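Local coordinates for oxidoreductase protein (PDB 5UI9) that binds NAD+ and (2S)-2,3-dihydroxy-2-methylpropanoic acid, and probably catalyses NAD-dependent oxidation or reduction as a member of the GFO/IDH/MocA oxidoreductase family, at residues Lys102-Ala107 with Lys321-Val326; Gln134-Val139 with Arg188-Asp193; Asp193-Thr198 with Asp219-Ala224. All blocks are in the same frame, centred on the assembly; numbering follows the deposited sequence.

Contact 1. Residues Lys102-Ala107 with Lys321-Val326; sequences KSLSDA and KTFALV
The F323 ring meets the backbone of K102-L104 obliquely. CE1 of F323 makes the tightest approach, 3.4 Å from the backbone N of L104 and equally close to the carbonyl carbon of S103. The next ring atom, CZ of F323, lies 4.1 Å from backbone C of K102. The CB of F323 points toward the other segment, and with CG anti to the backbone N (chi1 -163°) the ring is carried to the chain just where it enters helix 104-116.

L104 packs alongside. Its two methyls straddle the same residue of helix 316-335: CD1 of L104 lies 3.9 Å from the backbone N of A324, while CD2 of L104 sits 4.0 Å from CB of A324. CD1 of L104 also comes within 4.2 Å of CD1 of F323, which ties methyl and ring into one apolar patch. The backbones are closest at this pair, CA of L104 lying 6.1 Å from CA of A324.

S103 is the N-cap of its helix, since OG of S103 accepts from the backbone N of D106 at 3.2 Å. The ring therefore lies against a capped helix start, where E327, one turn beyond F323 on helix 316-335, accepts a hydrogen bond from the backbone N of L104. No hydrogen bond links the two segments themselves, so the join, 210 Å² in all, rests on van der Waals packing of ring and methyls against backbone and side chains: it sets helix 316-335 against a helix of the NAD-binding Rossmann fold, with the F323 side chain about 10 Å from the bound NAD.

Contact 2. Residues Gln134-Val139 with Arg188-Asp193; sequences QAVKAV and RFILGD
Two helices of the GFO/IDH/MocA C-terminal domain, 131-141 and 175-191, meet here, the second at its C-terminal end, and K137 and F189 carry most of the join. NZ of K137 donates to the backbone O of F189 at 2.9 Å, arriving nearly along the C=O axis (C=O...N angle 167°). That carbonyl belongs to the last turn of helix 175-191, where the helix dipole would be expected to strengthen its pull on a lysine ammonium.

The aliphatic part of K137 packs on the F189 ring. CG of K137 is 3.7 Å from CZ of F189, CB of K137 is as close to CE2 of F189, and further along the chain CD and CE pass over one face of the ring, offset toward its rim. CG stands anti to the backbone N (chi1 -179°), after which a bend at chi2 carries the chain across the phenyl to the carbonyl. Any cation-pi attraction from the ammonium is long and at most weak. From the opposite side of the ring plane to CG of K137, NE2 of Q134 approaches CZ of F189 obliquely to 3.6 Å, its amide plane turned 24° from the ring, while donating to the backbone O of R128.

Deeper in, CD1 of I190 touches both CB of K137 (3.9 Å) and CG1 of V136, whose side chain it crosses at about a right angle. From inside the last turns of helix 175-191, R188 reaches D193, just past the helix end, and grips it side-on: in a salt bridge, NE and NH2 of R188 both donate to OD1 of D193, NH2 at 2.8 Å.

I190 and V136 face the large mixed sheet, touching F153 of strand 148-156 and L257 of strand 253-258 respectively, while R188 also bonds T322 and D318 of helix 316-335.

Contact 3. Residues Asp193-Thr198 with Asp219-Ala224; sequences DVATLT and DHQNGA
OG1 of T196 donates to OD2 of D219 at 2.6 Å, meeting the carboxylate on its anti side and 16° out of its plane. These residues form an antiparallel hydrogen-bonded pair in the hairpin of strands 194-202 and 213-220, and N of D219 returns a bond to O of T196 (3.0 Å). Chi1 of 54° sets the threonine hydroxyl between its own N and carbonyl carbon, on the sheet face it shares with D219. A water bridges OD2 of D219 to OG1 of T198, and OD1 of D219 forms a salt bridge with R200 of the second subunit, which joins this sheet face to the dimer contact.

A classic beta bulge interrupts the pairing: two residues, A195 and T196, stand opposite the one residue D219, whose O accepts from N of A195 at 2.8 Å and only weakly from N of T196. Beyond it V194 and H220 are a non-hydrogen-bonded pair, and N of Q221 donates to O of D193 almost straight (179°).

The extended side chain of Q221 runs alongside D193 and A195, its CG 4.1 Å from CB of A195. H220 begins a type I turn ending at G223, and ND1 of H220 is hydrogen-bonded to O of G192. One methyl, CG2 of V194, lies 3.9 Å from ND1 of H220.

In the fold
Contacts 2 and 3 follow one another along the chain and share D193, where helix 175-191 gives way to strand 194-202; their centres are 14 Å apart, and both lie within the C-terminal domain. Contact 1 spans them in sequence, pairing the Rossmann-fold helix 104-116 with helix 316-335 late in the chain, its centre about 21 Å from that of contact 2 and 17 Å from that of contact 3. Helix 316-335 is the common element: L325 packs on R188 of contact 2 and on V194 and L197 of contact 3. The helix thus connects the NAD-binding fold with the helices and mixed sheet of the second domain.

Contact 1. Residues Lys102-Ala107 with Lys321-Val326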
ATOM      1  N   LYS A 102     -16.126 -22.948   4.795  1.00 40.81           N
ATOM      2  CA  LYS A 102     -15.111 -22.935   5.849  1.00 44.94           C
ATOM      3  C   LYS A 102     -13.698 -23.164   5.306  1.00 43.00           C
ATOM      4  O   LYS A 102     -12.727 -22.728   5.916  1.00 40.71           O
ATOM      5  CB  LYS A 102     -15.419 -23.997   6.910  1.00 49.40           C
ATOM      6  CG  LYS A 102     -16.632 -23.681   7.765  1.00 54.60           C
ATOM      7  CD  LYS A 102     -16.943 -24.797   8.755  1.00 59.89           C
ATOM      8  CE  LYS A 102     -17.526 -24.244  10.049  1.00 65.00           C
ATOM      9  NZ  LYS A 102     -18.241 -25.288  10.840  1.00 69.56           N
ATOM     10  N   SER A 103     -13.589 -23.866   4.178  1.00 39.45           N
ATOM     11  CA  SER A 103     -12.296 -24.131   3.542  1.00 38.94           C
ATOM     12  C   SER A 103     -12.450 -24.221   2.026  1.00 39.79           C
ATOM     13  O   SER A 103     -13.566 -24.363   1.510  1.00 38.36           O
ATOM     14  CB  SER A 103     -11.693 -25.432   4.086  1.00 38.51           C
ATOM     15  OG  SER A 103     -12.464 -26.560   3.698  1.00 39.56           O
ATOM     16  N   LEU A 104     -11.323 -24.141   1.324  1.00 39.18           N
ATOM     17  CA  LEU A 104     -11.308 -24.257  -0.134  1.00 39.29           C
ATOM     18  C   LEU A 104     -11.813 -25.634  -0.577  1.00 39.94           C
ATOM     19  O   LEU A 104     -12.532 -25.750  -1.575  1.00 38.14           O
ATOM     20  CB  LEU A 104      -9.897 -24.002  -0.675  1.00 39.34           C
ATOM     21  CG  LEU A 104      -9.739 -23.957  -2.198  1.00 40.07           C
ATOM     22  CD1 LEU A 104     -10.631 -22.896  -2.824  1.00 39.57           C
ATOM     23  CD2 LEU A 104      -8.282 -23.733  -2.581  1.00 40.55           C
ATOM     24  N   SER A 105     -11.425 -26.658   0.185  1.00 39.92           N
ATOM     25  CA  SER A 105     -11.868 -28.044   0.005  1.00 40.88           C
ATOM     26  C   SER A 105     -13.401 -28.197   0.048  1.00 40.65           C
ATOM     27  O   SER A 105     -13.995 -28.829  -0.832  1.00 41.21           O
ATOM     28  CB  SER A 105     -11.206 -28.915   1.086  1.00 41.57           C
ATOM     29  OG  SER A 105     -11.626 -30.253   1.004  1.00 44.94           O
ATOM     30  N   ASP A 106     -14.035 -27.617   1.064  1.00 38.97           N
ATOM     31  CA  ASP A 106     -15.507 -27.568   1.141  1.00 38.53           C
ATOM     32  C   ASP A 106     -16.134 -26.804  -0.023  1.00 36.72           C
ATOM     33  O   ASP A 106     -17.163 -27.222  -0.564  1.00 35.29           O
ATOM     34  CB  ASP A 106     -15.979 -26.925   2.456  1.00 39.87           C
ATOM     35  CG  ASP A 106     -15.811 -27.842   3.666  1.00 41.42           C
ATOM     36  OD1 ASP A 106     -15.686 -29.075   3.502  1.00 42.55           O
ATOM     37  OD2 ASP A 106     -15.827 -27.313   4.791  1.00 43.92           O
ATOM     38  N   ALA A 107     -15.518 -25.677  -0.382  1.00 34.90           N
ATOM     39  CA  ALA A 107     -15.994 -24.845  -1.481  1.00 34.51           C
ATOM     40  C   ALA A 107     -15.964 -25.611  -2.803  1.00 34.81           C
ATOM     41  O   ALA A 107     -16.945 -25.596  -3.539  1.00 35.62           O
ATOM     42  CB  ALA A 107     -15.183 -23.560  -1.584  1.00 32.75           C
ATOM     43  N   LYS A 321     -11.578 -18.932  -6.969  1.00 37.82           N
ATOM     44  CA  LYS A 321     -10.338 -18.190  -7.233  1.00 38.49           C
ATOM     45  C   LYS A 321     -10.164 -16.985  -6.304  1.00 37.71           C
ATOM     46  O   LYS A 321      -9.043 -16.525  -6.098  1.00 39.00           O
ATOM     47  CB  LYS A 321     -10.241 -17.803  -8.711  1.00 40.41           C
ATOM     48  CG  LYS A 321     -10.020 -19.024  -9.609  1.00 43.48           C
ATOM     49  CD  LYS A 321     -10.038 -18.695 -11.095  1.00 45.96           C
ATOM     50  CE  LYS A 321     -11.457 -18.606 -11.629  1.00 48.62           C
ATOM     51  NZ  LYS A 321     -11.487 -18.195 -13.059  1.00 50.75           N
ATOM     52  N   THR A 322     -11.269 -16.487  -5.750  1.00 35.89           N
ATOM     53  CA  THR A 322     -11.232 -15.519  -4.660  1.00 34.78           C
ATOM     54  C   THR A 322     -10.967 -16.230  -3.334  1.00 35.11           C
ATOM     55  O   THR A 322     -10.083 -15.819  -2.571  1.00 32.61           O
ATOM     56  CB  THR A 322     -12.548 -14.717  -4.581  1.00 34.03           C
ATOM     57  OG1 THR A 322     -12.631 -13.842  -5.711  1.00 34.20           O
ATOM     58  CG2 THR A 322     -12.631 -13.892  -3.303  1.00 34.30           C
ATOM     59  N   PHE A 323     -11.733 -17.284  -3.060  1.00 34.64           N
ATOM     60  CA  PHE A 323     -11.624 -17.987  -1.780  1.00 36.07           C
ATOM     61  C   PHE A 323     -10.236 -18.564  -1.531  1.00 35.10           C
ATOM     62  O   PHE A 323      -9.750 -18.518  -0.406  1.00 34.25           O
ATOM     63  CB  PHE A 323     -12.681 -19.092  -1.619  1.00 37.69           C
ATOM     64  CG  PHE A 323     -12.837 -19.536  -0.195  1.00 38.81           C
ATOM     65  CD1 PHE A 323     -11.984 -20.496   0.347  1.00 42.03           C
ATOM     66  CD2 PHE A 323     -13.785 -18.946   0.627  1.00 40.29           C
ATOM     67  CE1 PHE A 323     -12.089 -20.874   1.675  1.00 42.68           C
ATOM     68  CE2 PHE A 323     -13.905 -19.330   1.956  1.00 42.28           C
ATOM     69  CZ  PHE A 323     -13.056 -20.296   2.479  1.00 43.13           C
ATOM     70  N   ALA A 324      -9.617 -19.108  -2.577  1.00 36.51           N
ATOM     71  CA  ALA A 324      -8.218 -19.556  -2.529  1.00 37.36           C
ATOM     72  C   ALA A 324      -7.269 -18.498  -1.966  1.00 36.72           C
ATOM     73  O   ALA A 324      -6.355 -18.830  -1.209  1.00 36.69           O
ATOM     74  CB  ALA A 324      -7.750 -19.977  -3.912  1.00 38.10           C
ATOM     75  N   LEU A 325      -7.502 -17.237  -2.338  1.00 35.52           N
ATOM     76  CA  LEU A 325      -6.675 -16.120  -1.879  1.00 35.38           C
ATOM     77  C   LEU A 325      -6.839 -15.887  -0.386  1.00 35.04           C
ATOM     78  O   LEU A 325      -5.869 -15.541   0.286  1.00 36.19           O
ATOM     79  CB  LEU A 325      -6.980 -14.824  -2.646  1.00 35.30           C
ATOM     80  CG  LEU A 325      -6.959 -14.847  -4.178  1.00 36.21           C
ATOM     81  CD1 LEU A 325      -7.285 -13.473  -4.744  1.00 36.58           C
ATOM     82  CD2 LEU A 325      -5.635 -15.344  -4.741  1.00 37.45           C
ATOM     83  N   VAL A 326      -8.054 -16.082   0.127  1.00 34.16           N
ATOM     84  CA  VAL A 326      -8.316 -15.984   1.569  1.00 35.11           C
ATOM     85  C   VAL A 326      -7.541 -17.059   2.338  1.00 36.51           C
ATOM     86  O   VAL A 326      -6.838 -16.753   3.302  1.00 36.06           O
ATOM     87  CB  VAL A 326      -9.829 -16.072   1.896  1.00 34.37           C
ATOM     88  CG1 VAL A 326     -10.078 -16.238   3.396  1.00 34.68           C
ATOM     89  CG2 VAL A 326     -10.550 -14.836   1.380  1.00 33.44           C
TER

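Contact 2. Residues Gln134-Val139 with Arg188-Asp193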
ATOM      1  N   GLN A 134     -17.695  -0.744 -10.038  1.00 34.63           N
ATOM      2  CA  GLN A 134     -18.126  -0.901 -11.430  1.00 36.15           C
ATOM      3  C   GLN A 134     -17.548   0.194 -12.310  1.00 36.00           C
ATOM      4  O   GLN A 134     -17.130  -0.074 -13.434  1.00 37.24           O
ATOM      5  CB  GLN A 134     -19.658  -0.888 -11.526  1.00 37.66           C
ATOM      6  CG  GLN A 134     -20.318  -2.119 -10.912  1.00 38.90           C
ATOM      7  CD  GLN A 134     -20.242  -3.334 -11.817  1.00 39.65           C
ATOM      8  OE1 GLN A 134     -20.684  -3.288 -12.964  1.00 39.83           O
ATOM      9  NE2 GLN A 134     -19.688  -4.429 -11.303  1.00 37.44           N
ATOM     10  N   ALA A 135     -17.505   1.419 -11.789  1.00 34.17           N
ATOM     11  CA  ALA A 135     -16.929   2.547 -12.524  1.00 34.43           C
ATOM     12  C   ALA A 135     -15.422   2.380 -12.759  1.00 34.84           C
ATOM     13  O   ALA A 135     -14.937   2.649 -13.857  1.00 37.10           O
ATOM     14  CB  ALA A 135     -17.220   3.854 -11.808  1.00 34.56           C
ATOM     15  N   VAL A 136     -14.689   1.931 -11.742  1.00 34.08           N
ATOM     16  CA  VAL A 136     -13.254   1.636 -11.888  1.00 34.54           C
ATOM     17  C   VAL A 136     -13.031   0.586 -12.987  1.00 35.69           C
ATOM     18  O   VAL A 136     -12.166   0.756 -13.846  1.00 36.37           O
ATOM     19  CB  VAL A 136     -12.614   1.180 -10.546  1.00 34.37           C
ATOM     20  CG1 VAL A 136     -11.199   0.625 -10.742  1.00 35.27           C
ATOM     21  CG2 VAL A 136     -12.584   2.335  -9.551  1.00 33.33           C
ATOM     22  N   LYS A 137     -13.821  -0.487 -12.959  1.00 37.25           N
ATOM     23  CA  LYS A 137     -13.751  -1.531 -13.986  1.00 37.54           C
ATOM     24  C   LYS A 137     -14.029  -0.968 -15.385  1.00 37.71           C
ATOM     25  O   LYS A 137     -13.274  -1.237 -16.320  1.00 35.01           O
ATOM     26  CB  LYS A 137     -14.729  -2.664 -13.659  1.00 38.67           C
ATOM     27  CG  LYS A 137     -14.732  -3.834 -14.638  1.00 42.09           C
ATOM     28  CD  LYS A 137     -13.361  -4.475 -14.759  1.00 44.29           C
ATOM     29  CE  LYS A 137     -13.461  -5.879 -15.328  1.00 46.82           C
ATOM     30  NZ  LYS A 137     -12.103  -6.430 -15.565  1.00 49.52           N
ATOM     31  N   ALA A 138     -15.091  -0.173 -15.512  1.00 38.27           N
ATOM     32  CA  ALA A 138     -15.485   0.388 -16.810  1.00 41.49           C
ATOM     33  C   ALA A 138     -14.418   1.315 -17.378  1.00 41.56           C
ATOM     34  O   ALA A 138     -14.127   1.257 -18.565  1.00 42.57           O
ATOM     35  CB  ALA A 138     -16.823   1.113 -16.712  1.00 41.38           C
ATOM     36  N   VAL A 139     -13.818   2.148 -16.528  1.00 42.79           N
ATOM     37  CA  VAL A 139     -12.716   3.018 -16.956  1.00 42.73           C
ATOM     38  C   VAL A 139     -11.524   2.200 -17.478  1.00 43.34           C
ATOM     39  O   VAL A 139     -10.977   2.506 -18.530  1.00 42.26           O
ATOM     40  CB  VAL A 139     -12.237   3.964 -15.818  1.00 41.96           C
ATOM     41  CG1 VAL A 139     -10.958   4.695 -16.218  1.00 42.24           C
ATOM     42  CG2 VAL A 139     -13.320   4.976 -15.454  1.00 42.32           C
ATOM     43  N   ARG A 188      -9.088  -9.149  -7.900  1.00 34.44           N
ATOM     44  CA  ARG A 188      -9.278 -10.078  -9.040  1.00 34.80           C
ATOM     45  C   ARG A 188     -10.137  -9.490 -10.147  1.00 33.32           C
ATOM     46  O   ARG A 188      -9.796  -9.578 -11.323  1.00 34.43           O
ATOM     47  CB  ARG A 188      -9.963 -11.365  -8.587  1.00 35.59           C
ATOM     48  CG  ARG A 188      -9.077 -12.343  -7.855  1.00 36.65           C
ATOM     49  CD  ARG A 188      -9.789 -13.676  -7.677  1.00 37.40           C
ATOM     50  NE  ARG A 188     -10.232 -14.235  -8.960  1.00 37.11           N
ATOM     51  CZ  ARG A 188     -11.494 -14.456  -9.345  1.00 37.37           C
ATOM     52  NH1 ARG A 188     -12.542 -14.226  -8.547  1.00 36.76           N
ATOM     53  NH2 ARG A 188     -11.709 -14.942 -10.559  1.00 38.34           N
ATOM     54  N   PHE A 189     -11.270  -8.924  -9.748  1.00 32.24           N
ATOM     55  CA  PHE A 189     -12.222  -8.299 -10.664  1.00 33.11           C
ATOM     56  C   PHE A 189     -11.551  -7.230 -11.530  1.00 33.59           C
ATOM     57  O   PHE A 189     -11.771  -7.181 -12.733  1.00 33.37           O
ATOM     58  CB  PHE A 189     -13.381  -7.709  -9.846  1.00 32.27           C
ATOM     59  CG  PHE A 189     -14.456  -7.053 -10.664  1.00 32.02           C
ATOM     60  CD1 PHE A 189     -15.139  -7.767 -11.652  1.00 33.01           C
ATOM     61  CD2 PHE A 189     -14.823  -5.733 -10.422  1.00 31.55           C
ATOM     62  CE1 PHE A 189     -16.147  -7.161 -12.393  1.00 32.77           C
ATOM     63  CE2 PHE A 189     -15.828  -5.121 -11.157  1.00 32.02           C
ATOM     64  CZ  PHE A 189     -16.499  -5.843 -12.143  1.00 32.76           C
ATOM     65  N   ILE A 190     -10.715  -6.394 -10.909  1.00 33.92           N
ATOM     66  CA  ILE A 190     -10.031  -5.301 -11.601  1.00 34.03           C
ATOM     67  C   ILE A 190      -8.768  -5.747 -12.352  1.00 35.55           C
ATOM     68  O   ILE A 190      -8.602  -5.397 -13.516  1.00 35.59           O
ATOM     69  CB  ILE A 190      -9.683  -4.149 -10.618  1.00 33.75           C
ATOM     70  CG1 ILE A 190     -10.956  -3.613  -9.931  1.00 34.51           C
ATOM     71  CG2 ILE A 190      -8.949  -3.019 -11.327  1.00 33.45           C
ATOM     72  CD1 ILE A 190     -12.118  -3.320 -10.864  1.00 35.15           C
ATOM     73  N   LEU A 191      -7.875  -6.485 -11.689  1.00 36.38           N
ATOM     74  CA  LEU A 191      -6.552  -6.819 -12.267  1.00 38.29           C
ATOM     75  C   LEU A 191      -6.350  -8.293 -12.630  1.00 39.09           C
ATOM     76  O   LEU A 191      -5.234  -8.692 -12.979  1.00 39.87           O
ATOM     77  CB  LEU A 191      -5.439  -6.368 -11.315  1.00 37.43           C
ATOM     78  CG  LEU A 191      -5.355  -4.871 -11.024  1.00 37.01           C
ATOM     79  CD1 LEU A 191      -4.244  -4.609 -10.022  1.00 36.38           C
ATOM     80  CD2 LEU A 191      -5.127  -4.070 -12.296  1.00 37.61           C
ATOM     81  N   GLY A 192      -7.422  -9.090 -12.579  1.00 39.39           N
ATOM     82  CA  GLY A 192      -7.360 -10.507 -12.943  1.00 38.60           C
ATOM     83  C   GLY A 192      -6.810 -11.430 -11.867  1.00 38.64           C
ATOM     84  O   GLY A 192      -6.340 -10.986 -10.802  1.00 35.79           O
ATOM     85  N   ASP A 193      -6.841 -12.725 -12.178  1.00 38.70           N
ATOM     86  CA  ASP A 193      -6.483 -13.790 -11.234  1.00 38.93           C
ATOM     87  C   ASP A 193      -5.021 -13.688 -10.797  1.00 38.83           C
ATOM     88  O   ASP A 193      -4.182 -13.119 -11.509  1.00 39.38           O
ATOM     89  CB  ASP A 193      -6.753 -15.184 -11.833  1.00 40.42           C
ATOM     90  CG  ASP A 193      -8.228 -15.413 -12.186  1.00 40.51           C
ATOM     91  OD1 ASP A 193      -9.116 -14.789 -11.564  1.00 38.85           O
ATOM     92  OD2 ASP A 193      -8.494 -16.230 -13.093  1.00 41.05           O
TER

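Contact 3. Residues Asp193-Thr198 with Asp219-Ala224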
ATOM      1  N   ASP A 193      -6.841 -12.725 -12.178  1.00 38.70           N
ATOM      2  CA  ASP A 193      -6.483 -13.790 -11.234  1.00 38.93           C
ATOM      3  C   ASP A 193      -5.021 -13.688 -10.797  1.00 38.83           C
ATOM      4  O   ASP A 193      -4.182 -13.119 -11.509  1.00 39.38           O
ATOM      5  CB  ASP A 193      -6.753 -15.184 -11.833  1.00 40.42           C
ATOM      6  CG  ASP A 193      -8.228 -15.413 -12.186  1.00 40.51           C
ATOM      7  OD1 ASP A 193      -9.116 -14.789 -11.564  1.00 38.85           O
ATOM      8  OD2 ASP A 193      -8.494 -16.230 -13.093  1.00 41.05           O
ATOM      9  N   VAL A 194      -4.747 -14.268  -9.630  1.00 38.39           N
ATOM     10  CA  VAL A 194      -3.496 -14.086  -8.903  1.00 38.94           C
ATOM     11  C   VAL A 194      -2.655 -15.355  -8.989  1.00 40.00           C
ATOM     12  O   VAL A 194      -3.187 -16.463  -8.865  1.00 40.36           O
ATOM     13  CB  VAL A 194      -3.792 -13.745  -7.419  1.00 39.36           C
ATOM     14  CG1 VAL A 194      -2.520 -13.712  -6.572  1.00 39.28           C
ATOM     15  CG2 VAL A 194      -4.544 -12.420  -7.319  1.00 38.68           C
ATOM     16  N   ALA A 195      -1.350 -15.180  -9.204  1.00 39.08           N
ATOM     17  CA  ALA A 195      -0.394 -16.291  -9.282  1.00 40.33           C
ATOM     18  C   ALA A 195       0.167 -16.623  -7.909  1.00 40.47           C
ATOM     19  O   ALA A 195       0.137 -17.781  -7.483  1.00 40.77           O
ATOM     20  CB  ALA A 195       0.746 -15.947 -10.234  1.00 40.62           C
ATOM     21  N   THR A 196       0.693 -15.602  -7.231  1.00 40.53           N
ATOM     22  CA  THR A 196       1.307 -15.762  -5.907  1.00 40.74           C
ATOM     23  C   THR A 196       0.873 -14.640  -4.969  1.00 39.37           C
ATOM     24  O   THR A 196       0.446 -13.569  -5.408  1.00 37.68           O
ATOM     25  CB  THR A 196       2.852 -15.820  -5.976  1.00 41.18           C
ATOM     26  OG1 THR A 196       3.347 -14.670  -6.663  1.00 42.73           O
ATOM     27  CG2 THR A 196       3.328 -17.064  -6.710  1.00 42.46           C
ATOM     28  N   LEU A 197       1.001 -14.913  -3.675  1.00 40.03           N
ATOM     29  CA  LEU A 197       0.430 -14.079  -2.624  1.00 38.81           C
ATOM     30  C   LEU A 197       1.274 -14.160  -1.346  1.00 38.23           C
ATOM     31  O   LEU A 197       1.757 -15.234  -0.990  1.00 39.02           O
ATOM     32  CB  LEU A 197      -0.998 -14.566  -2.362  1.00 38.50           C
ATOM     33  CG  LEU A 197      -1.868 -13.878  -1.314  1.00 37.99           C
ATOM     34  CD1 LEU A 197      -3.343 -13.937  -1.692  1.00 38.81           C
ATOM     35  CD2 LEU A 197      -1.660 -14.459   0.080  1.00 38.66           C
ATOM     36  N   THR A 198       1.443 -13.022  -0.674  1.00 37.55           N
ATOM     37  CA  THR A 198       2.121 -12.946   0.625  1.00 37.94           C
ATOM     38  C   THR A 198       1.317 -12.048   1.560  1.00 35.83           C
ATOM     39  O   THR A 198       0.909 -10.960   1.160  1.00 35.20           O
ATOM     40  CB  THR A 198       3.537 -12.344   0.505  1.00 40.66           C
ATOM     41  OG1 THR A 198       4.115 -12.711  -0.752  1.00 49.37           O
ATOM     42  CG2 THR A 198       4.428 -12.830   1.632  1.00 41.30           C
ATOM     43  N   ASP A 219       0.786 -10.909  -6.658  1.00 38.09           N
ATOM     44  CA  ASP A 219       1.418 -10.977  -7.972  1.00 38.20           C
ATOM     45  C   ASP A 219       0.377 -11.540  -8.936  1.00 37.61           C
ATOM     46  O   ASP A 219       0.056 -12.726  -8.879  1.00 36.82           O
ATOM     47  CB  ASP A 219       2.662 -11.852  -7.902  1.00 39.93           C
ATOM     48  CG  ASP A 219       3.598 -11.438  -6.762  1.00 42.35           C
ATOM     49  OD1 ASP A 219       4.044 -10.269  -6.752  1.00 42.36           O
ATOM     50  OD2 ASP A 219       3.894 -12.270  -5.872  1.00 41.35           O
ATOM     51  N   HIS A 220      -0.180 -10.680  -9.787  1.00 36.72           N
ATOM     52  CA  HIS A 220      -1.223 -11.104 -10.729  1.00 37.96           C
ATOM     53  C   HIS A 220      -0.623 -11.862 -11.912  1.00 39.29           C
ATOM     54  O   HIS A 220       0.532 -11.647 -12.267  1.00 40.84           O
ATOM     55  CB  HIS A 220      -2.045  -9.906 -11.196  1.00 37.33           C
ATOM     56  CG  HIS A 220      -2.833  -9.259 -10.099  1.00 36.87           C
ATOM     57  ND1 HIS A 220      -4.158  -9.554  -9.863  1.00 35.51           N
ATOM     58  CD2 HIS A 220      -2.479  -8.342  -9.166  1.00 37.07           C
ATOM     59  CE1 HIS A 220      -4.590  -8.841  -8.837  1.00 35.93           C
ATOM     60  NE2 HIS A 220      -3.590  -8.096  -8.395  1.00 35.09           N
ATOM     61  N   GLN A 221      -1.407 -12.762 -12.511  1.00 41.60           N
ATOM     62  CA  GLN A 221      -0.938 -13.568 -13.655  1.00 43.56           C
ATOM     63  C   GLN A 221      -0.533 -12.714 -14.867  1.00 44.26           C
ATOM     64  O   GLN A 221       0.401 -13.069 -15.587  1.00 44.84           O
ATOM     65  CB  GLN A 221      -1.998 -14.605 -14.061  1.00 44.90           C
ATOM     66  CG  GLN A 221      -2.235 -15.690 -13.013  1.00 45.42           C
ATOM     67  CD  GLN A 221      -3.403 -16.612 -13.339  1.00 47.33           C
ATOM     68  OE1 GLN A 221      -4.043 -16.494 -14.387  1.00 49.01           O
ATOM     69  NE2 GLN A 221      -3.685 -17.541 -12.433  1.00 47.46           N
ATOM     70  N   ASN A 222      -1.218 -11.584 -15.068  1.00 44.90           N
ATOM     71  CA  ASN A 222      -0.893 -10.632 -16.156  1.00 45.86           C
ATOM     72  C   ASN A 222       0.354  -9.750 -15.918  1.00 46.63           C
ATOM     73  O   ASN A 222       0.638  -8.867 -16.728  1.00 47.20           O
ATOM     74  CB  ASN A 222      -2.116  -9.740 -16.483  1.00 45.75           C
ATOM     75  CG  ASN A 222      -2.460  -8.731 -15.376  1.00 45.80           C
ATOM     76  OD1 ASN A 222      -1.660  -8.441 -14.480  1.00 45.94           O
ATOM     77  ND2 ASN A 222      -3.666  -8.190 -15.446  1.00 45.17           N
ATOM     78  N   GLY A 223       1.062  -9.948 -14.804  1.00 44.94           N
ATOM     79  CA  GLY A 223       2.273  -9.188 -14.506  1.00 45.18           C
ATOM     80  C   GLY A 223       2.086  -8.080 -13.487  1.00 43.04           C
ATOM     81  O   GLY A 223       3.051  -7.683 -12.842  1.00 46.13           O
ATOM     82  N   ALA A 224       0.856  -7.581 -13.331  1.00 41.89           N
ATOM     83  CA  ALA A 224       0.557  -6.519 -12.361  1.00 39.54           C
ATOM     84  C   ALA A 224       0.852  -6.933 -10.922  1.00 36.94           C
ATOM     85  O   ALA A 224       0.757  -8.103 -10.570  1.00 36.17           O
ATOM     86  CB  ALA A 224      -0.895  -6.062 -12.481  1.00 39.34           C
TER
HETATM   87  O   HOH W   1      -4.156 -11.177 -13.802  1.00 36.69           O
HETATM   88  O   HOH W   2       2.953 -12.114  -3.375  1.00 44.39           O